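Local coordinates for protein possible translation initiation inhibitor (Rhodopseudomonas palustris, PDB 3LME) that is of unknown function but belongs to the YjgF-like (L-PSP) family of small alpha-beta proteins and is assembled here as a trimer, at residues A50-M55 with P88-V93; M55-L60 with K95-D100. The protein carries 1 engineered substitution. All coordinates share one frame; numbering follows the deposited sequence.

Contact 1. Residues A50-M55 with P88-V93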
loop_
_atom_site.group_PDB
_atom_site.type_symbol
_atom_site.label_atom_id
_atom_site.label_comp_id
_atom_site.label_asym_id
_atom_site.label_seq_id
_atom_site.Cartn_x
_atom_site.Cartn_y
_atom_site.Cartn_z
ATOM N N ALA A 50 -18.700 14.093 -7.826
ATOM C CA ALA A 50 -19.598 12.964 -7.788
ATOM C C ALA A 50 -18.772 11.707 -7.922
ATOM O O ALA A 50 -19.045 10.730 -7.245
ATOM C CB ALA A 50 -20.623 13.064 -8.900
ATOM N N ARG A 51 -17.741 11.735 -8.768
ATOM C CA ARG A 51 -16.896 10.559 -9.017
ATOM C C ARG A 51 -16.138 10.116 -7.789
ATOM O O ARG A 51 -16.132 8.945 -7.441
ATOM C CB ARG A 51 -15.894 10.863 -10.100
ATOM C CG ARG A 51 -15.221 9.652 -10.634
ATOM C CD ARG A 51 -16.039 8.999 -11.737
ATOM N NE ARG A 51 -15.139 8.620 -12.814
ATOM C CZ ARG A 51 -14.958 9.332 -13.927
ATOM N NH1 ARG A 51 -14.085 8.906 -14.839
ATOM N NH2 ARG A 51 -15.664 10.439 -14.139
ATOM N N ILE A 52 -15.499 11.076 -7.138
ATOM C CA ILE A 52 -14.739 10.821 -5.956
ATOM C C ILE A 52 -15.615 10.457 -4.761
ATOM O O ILE A 52 -15.285 9.489 -4.034
ATOM C CB ILE A 52 -13.829 11.996 -5.652
ATOM C CG1 ILE A 52 -12.602 11.915 -6.559
ATOM C CG2 ILE A 52 -13.397 11.973 -4.187
ATOM C CD1 ILE A 52 -11.920 13.211 -6.756
ATOM N N ARG A 53 -16.716 11.198 -4.544
ATOM C CA ARG A 53 -17.683 10.833 -3.479
ATOM C C ARG A 53 -18.125 9.369 -3.666
ATOM O O ARG A 53 -18.138 8.580 -2.710
ATOM C CB ARG A 53 -18.880 11.803 -3.414
ATOM C CG ARG A 53 -19.986 11.451 -2.389
ATOM C CD ARG A 53 -19.407 11.181 -0.970
ATOM N NE ARG A 53 -20.371 10.838 0.107
ATOM C CZ ARG A 53 -20.987 11.727 0.895
ATOM N NH1 ARG A 53 -20.786 13.018 0.707
ATOM N NH2 ARG A 53 -21.811 11.326 1.865
ATOM N N ARG A 54 -18.402 9.001 -4.909
ATOM C CA ARG A 54 -18.855 7.664 -5.207
ATOM C C ARG A 54 -17.786 6.605 -4.988
ATOM O O ARG A 54 -18.098 5.470 -4.619
ATOM C CB ARG A 54 -19.378 7.588 -6.634
ATOM C CG ARG A 54 -20.111 6.297 -6.979
ATOM C CD ARG A 54 -21.343 6.223 -6.151
ATOM N NE ARG A 54 -22.333 5.392 -6.813
ATOM C CZ ARG A 54 -23.365 5.850 -7.514
ATOM N NH1 ARG A 54 -23.557 7.153 -7.667
ATOM N NH2 ARG A 54 -24.201 4.979 -8.072
ATOM N N MET A 55 -16.529 6.962 -5.241
ATOM C CA MET A 55 -15.396 6.089 -4.932
ATOM C C MET A 55 -15.357 5.834 -3.423
ATOM O O MET A 55 -15.273 4.678 -2.983
ATOM C CB MET A 55 -14.102 6.721 -5.419
ATOM C CG MET A 55 -12.807 5.983 -5.050
ATOM S SD MET A 55 -11.384 6.915 -5.650
ATOM C CE MET A 55 -11.379 8.292 -4.477
ATOM N N PRO A 88 -7.584 18.733 -3.895
ATOM C CA PRO A 88 -8.613 19.552 -3.230
ATOM C C PRO A 88 -10.027 18.925 -3.245
ATOM O O PRO A 88 -10.848 19.195 -2.347
ATOM C CB PRO A 88 -8.610 20.869 -4.029
ATOM C CG PRO A 88 -7.735 20.625 -5.219
ATOM C CD PRO A 88 -6.828 19.503 -4.895
ATOM N N VAL A 89 -10.304 18.106 -4.253
ATOM C CA VAL A 89 -11.597 17.477 -4.344
ATOM C C VAL A 89 -11.668 16.395 -3.266
ATOM O O VAL A 89 -12.620 16.367 -2.472
ATOM C CB VAL A 89 -11.873 16.912 -5.759
ATOM C CG1 VAL A 89 -13.277 16.340 -5.833
ATOM C CG2 VAL A 89 -11.658 18.003 -6.859
ATOM N N VAL A 90 -10.651 15.537 -3.210
ATOM C CA VAL A 90 -10.530 14.531 -2.150
ATOM C C VAL A 90 -10.650 15.183 -0.758
ATOM O O VAL A 90 -11.335 14.685 0.139
ATOM C CB VAL A 90 -9.190 13.747 -2.293
ATOM C CG1 VAL A 90 -8.976 12.799 -1.140
ATOM C CG2 VAL A 90 -9.148 12.989 -3.589
ATOM N N ASN A 91 -9.993 16.317 -0.582
ATOM C CA ASN A 91 -10.155 17.068 0.645
ATOM C C ASN A 91 -11.627 17.390 0.901
ATOM O O ASN A 91 -12.184 17.007 1.945
ATOM C CB ASN A 91 -9.283 18.321 0.636
ATOM C CG ASN A 91 -7.804 17.995 0.703
ATOM O OD1 ASN A 91 -7.386 16.879 1.044
ATOM N ND2 ASN A 91 -6.996 18.973 0.370
ATOM N N LYS A 92 -12.266 18.038 -0.071
ATOM C CA LYS A 92 -13.646 18.447 0.057
ATOM C C LYS A 92 -14.559 17.230 0.363
ATOM O O LYS A 92 -15.414 17.272 1.261
ATOM C CB LYS A 92 -14.040 19.180 -1.224
ATOM C CG LYS A 92 -15.487 19.279 -1.515
ATOM C CD LYS A 92 -16.066 20.642 -1.133
ATOM C CE LYS A 92 -17.532 20.482 -0.617
ATOM N NZ LYS A 92 -18.264 19.222 -1.080
ATOM N N VAL A 93 -14.360 16.131 -0.351
ATOM C CA VAL A 93 -15.206 14.972 -0.120
ATOM C C VAL A 93 -15.005 14.375 1.266
ATOM O O VAL A 93 -15.971 13.925 1.905
ATOM C CB VAL A 93 -15.041 13.925 -1.203
ATOM C CG1 VAL A 93 -15.720 12.638 -0.783
ATOM C CG2 VAL A 93 -15.641 14.461 -2.545
#
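Ile52 packs against Val89 and Val93, and most of this contact is made by those three side chains. The gamma-methyl and the end of the isoleucine part company: with CG1 anti to the carbonyl carbon (chi1 -79°), CG2 is turned to Val93, where it lies 3.7 Å from Val93 CG2, while the other branch carries Ile52 CD1 to within 3.5 Å of Val89 CG1. Val90 CG2, 4.2 Å from Ile52 CD1 and roughly at right angles to the Val89 contact, is a longer touch. No hydrogen bond passes between the two helical segments, so they are held together here by carbon packing, well buried from solvent.

One residue along, the character changes. Val93 CG1 rests on the backbone of Arg53, 3.8 Å from Arg53 CA. A bend at chi2 (51°) brings Arg53 CD to 4.0 Å from Val93 CG1; beyond it the chain runs on, extended, to the partly exposed margin, where NE makes a salt bridge with Asp57. Lys92 lies on this side too; its NZ is bridged to Glu49, joining the two helices at the surface, and to Asp96 of its own helix. The like charges do not touch, Arg53 NH1 being 6.9 Å from Lys92 NZ, and the salt bridges on each probably offset their repulsion.

The axes approach to 9.5 Å and cross at -55°, with Val89 and Val93 one turn apart and both on Ile52, consistent with ridges-into-grooves packing of the two helices that lie side by side on the sheet in the YjgF-like fold.

Contact 2. Residues M55-L60 with K95-D100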
loop_
_atom_site.group_PDB
_atom_site.type_symbol
_atom_site.label_atom_id
_atom_site.label_comp_id
_atom_site.label_asym_id
_atom_site.label_seq_id
_atom_site.Cartn_x
_atom_site.Cartn_y
_atom_site.Cartn_z
ATOM N N MET A 55 -16.529 6.962 -5.241
ATOM C CA MET A 55 -15.396 6.089 -4.932
ATOM C C MET A 55 -15.357 5.834 -3.423
ATOM O O MET A 55 -15.273 4.678 -2.983
ATOM C CB MET A 55 -14.102 6.721 -5.419
ATOM C CG MET A 55 -12.807 5.983 -5.050
ATOM S SD MET A 55 -11.384 6.915 -5.650
ATOM C CE MET A 55 -11.379 8.292 -4.477
ATOM N N PHE A 56 -15.479 6.904 -2.633
ATOM C CA PHE A 56 -15.529 6.742 -1.179
ATOM C C PHE A 56 -16.728 5.916 -0.683
ATOM O O PHE A 56 -16.554 5.002 0.143
ATOM C CB PHE A 56 -15.482 8.083 -0.496
ATOM C CG PHE A 56 -14.111 8.630 -0.354
ATOM C CD1 PHE A 56 -13.295 8.208 0.665
ATOM C CD2 PHE A 56 -13.635 9.578 -1.244
ATOM C CE1 PHE A 56 -12.023 8.734 0.810
ATOM C CE2 PHE A 56 -12.331 10.115 -1.120
ATOM C CZ PHE A 56 -11.535 9.695 -0.106
ATOM N N ASP A 57 -17.928 6.215 -1.200
ATOM C CA ASP A 57 -19.117 5.453 -0.855
ATOM C C ASP A 57 -18.955 3.959 -1.228
ATOM O O ASP A 57 -19.279 3.076 -0.417
ATOM C CB ASP A 57 -20.360 6.035 -1.527
ATOM C CG ASP A 57 -20.776 7.427 -0.981
ATOM O OD1 ASP A 57 -20.339 7.877 0.113
ATOM O OD2 ASP A 57 -21.595 8.076 -1.671
ATOM N N ASN A 58 -18.461 3.648 -2.427
ATOM C CA ASN A 58 -18.260 2.253 -2.744
ATOM C C ASN A 58 -17.352 1.571 -1.724
ATOM O O ASN A 58 -17.645 0.453 -1.291
ATOM C CB ASN A 58 -17.658 2.066 -4.127
ATOM C CG ASN A 58 -18.641 2.276 -5.239
ATOM O OD1 ASN A 58 -18.258 2.555 -6.362
ATOM N ND2 ASN A 58 -19.904 2.129 -4.949
ATOM N N MET A 59 -16.238 2.229 -1.375
ATOM C CA MET A 59 -15.227 1.670 -0.464
ATOM C C MET A 59 -15.925 1.440 0.876
ATOM O O MET A 59 -15.830 0.327 1.441
ATOM C CB MET A 59 -13.985 2.598 -0.325
ATOM C CG MET A 59 -12.868 2.113 0.638
ATOM S SD MET A 59 -11.599 3.292 1.216
ATOM C CE MET A 59 -12.566 4.583 2.005
ATOM N N LEU A 60 -16.654 2.465 1.357
ATOM C CA LEU A 60 -17.282 2.419 2.697
ATOM C C LEU A 60 -18.373 1.354 2.822
ATOM O O LEU A 60 -18.564 0.793 3.891
ATOM C CB LEU A 60 -17.780 3.798 3.157
ATOM C CG LEU A 60 -16.630 4.747 3.536
ATOM C CD1 LEU A 60 -17.078 6.178 3.608
ATOM C CD2 LEU A 60 -15.852 4.324 4.840
ATOM N N LYS A 95 -14.047 16.145 3.933
ATOM C CA LYS A 95 -14.761 17.035 4.869
ATOM C C LYS A 95 -16.245 16.671 4.941
ATOM O O LYS A 95 -16.867 16.745 6.001
ATOM C CB LYS A 95 -14.610 18.512 4.504
ATOM C CG LYS A 95 -13.439 19.196 5.216
ATOM C CD LYS A 95 -13.256 20.621 4.727
ATOM C CE LYS A 95 -11.785 21.051 4.830
ATOM N NZ LYS A 95 -11.429 21.725 6.149
ATOM N N ASP A 96 -16.805 16.254 3.809
ATOM C CA ASP A 96 -18.211 15.923 3.761
ATOM C C ASP A 96 -18.520 14.675 4.584
ATOM O O ASP A 96 -19.593 14.558 5.182
ATOM C CB ASP A 96 -18.647 15.674 2.321
ATOM C CG ASP A 96 -18.913 16.956 1.529
ATOM O OD1 ASP A 96 -19.001 18.088 2.116
ATOM O OD2 ASP A 96 -19.041 16.785 0.279
ATOM N N ILE A 97 -17.578 13.740 4.591
ATOM C CA ILE A 97 -17.821 12.431 5.157
ATOM C C ILE A 97 -17.421 12.422 6.619
ATOM O O ILE A 97 -18.185 11.977 7.470
ATOM C CB ILE A 97 -17.123 11.310 4.323
ATOM C CG1 ILE A 97 -17.802 11.206 2.949
ATOM C CG2 ILE A 97 -17.137 9.971 5.055
ATOM C CD1 ILE A 97 -17.272 10.119 2.062
ATOM N N TRP A 98 -16.243 12.954 6.905
ATOM C CA TRP A 98 -15.644 12.863 8.223
ATOM C C TRP A 98 -15.939 14.095 9.092
ATOM O O TRP A 98 -15.584 14.134 10.264
ATOM C CB TRP A 98 -14.122 12.603 8.096
ATOM C CG TRP A 98 -13.784 11.129 8.005
ATOM C CD1 TRP A 98 -13.566 10.288 9.052
ATOM C CD2 TRP A 98 -13.637 10.334 6.811
ATOM N NE1 TRP A 98 -13.298 9.020 8.593
ATOM C CE2 TRP A 98 -13.343 9.017 7.223
ATOM C CE3 TRP A 98 -13.716 10.608 5.440
ATOM C CZ2 TRP A 98 -13.126 7.964 6.304
ATOM C CZ3 TRP A 98 -13.515 9.565 4.528
ATOM C CH2 TRP A 98 -13.231 8.257 4.965
ATOM N N GLY A 99 -16.581 15.096 8.517
ATOM C CA GLY A 99 -16.836 16.322 9.228
ATOM C C GLY A 99 -15.527 16.992 9.551
ATOM O O GLY A 99 -14.653 17.107 8.688
ATOM N N ASP A 100 -15.395 17.434 10.800
ATOM C CA ASP A 100 -14.162 18.063 11.264
ATOM C C ASP A 100 -13.149 17.047 11.824
ATOM O O ASP A 100 -12.119 17.446 12.383
ATOM C CB ASP A 100 -14.470 19.153 12.292
ATOM C CG ASP A 100 -14.939 18.586 13.649
ATOM O OD1 ASP A 100 -15.125 17.334 13.790
ATOM O OD2 ASP A 100 -15.126 19.422 14.574
#
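The backbone bond from Leu60 N to Phe56 O, 2.8 Å long, joins two residues one turn apart on helix 48-64, and both of them meet Ile97 on the neighbouring helix. Ile97 reaches them with different branches. Its CD1 lies 3.7 Å from Phe56 CB, and its CG2 meets Leu60 CD1 tip to tip at 4.1 Å. A chi1 of -68° swings Ile97 CG1 to the side of its backbone N and carries CD1 to the phenylalanine, leaving CG2 for the leucine. Ile97 CG2 also sits over one face of the Trp98 indole, toward the rim of the ring system.

Trp98, one residue on, meets Phe56 as well. The two aromatic side chains cross at about a right angle, and the indole offers its CZ3 corner, 4.1 Å from Phe56 CE1; seen from the tryptophan, the phenyl atom lies at the ring's edge, near its plane. On the sheet side, Phe56 touches Ile122 of strand 120-127, so its ring lies between the helices and the sheet, while Trp98 packs on Tyr103 and Pro104. Helix 83-98 is the connecting helix of a beta-alpha-beta crossover between the parallel neighbours 73-80 and 106-110, and this contact lies at its C-terminal end. Gly99 leaves the helix with positive phi (64°), and its N reaches back to Lys95 O in a weak bond.

Lys70 holds this end twice: its carbonyl accepts the Trp98 NE1 hydrogen, fixing how the indole lies, and its NZ binds Ile97 O. On the outer side, Asp57 OD1, which is paired with Arg53 NE of its own helix, passes Ile97 CD1 at 4.3 Å, the loose margin where the packing gives way to charged groups.

How the contacts relate
Both contacts join helix 48-64 to helix 83-98, and their centres are only about 8 Å apart. Along the chain the segments alternate: 50-55 and 55-60, which share Met55, come first, then strand 73-80, and only after it 88-93 and 95-100. Contact 1 therefore lies farther toward the start of both helices and contact 2 toward the end of the second. They merge into one seam, since Val93 CG1 packs 3.7 Å from Phe56 CD2, and Arg53 NE lies beside Ile97 CD1. Met55, touching Ala120 and Ile122 of strand 120-127, ties this seam to the sheet, giving each subunit a single helix layer over its strands.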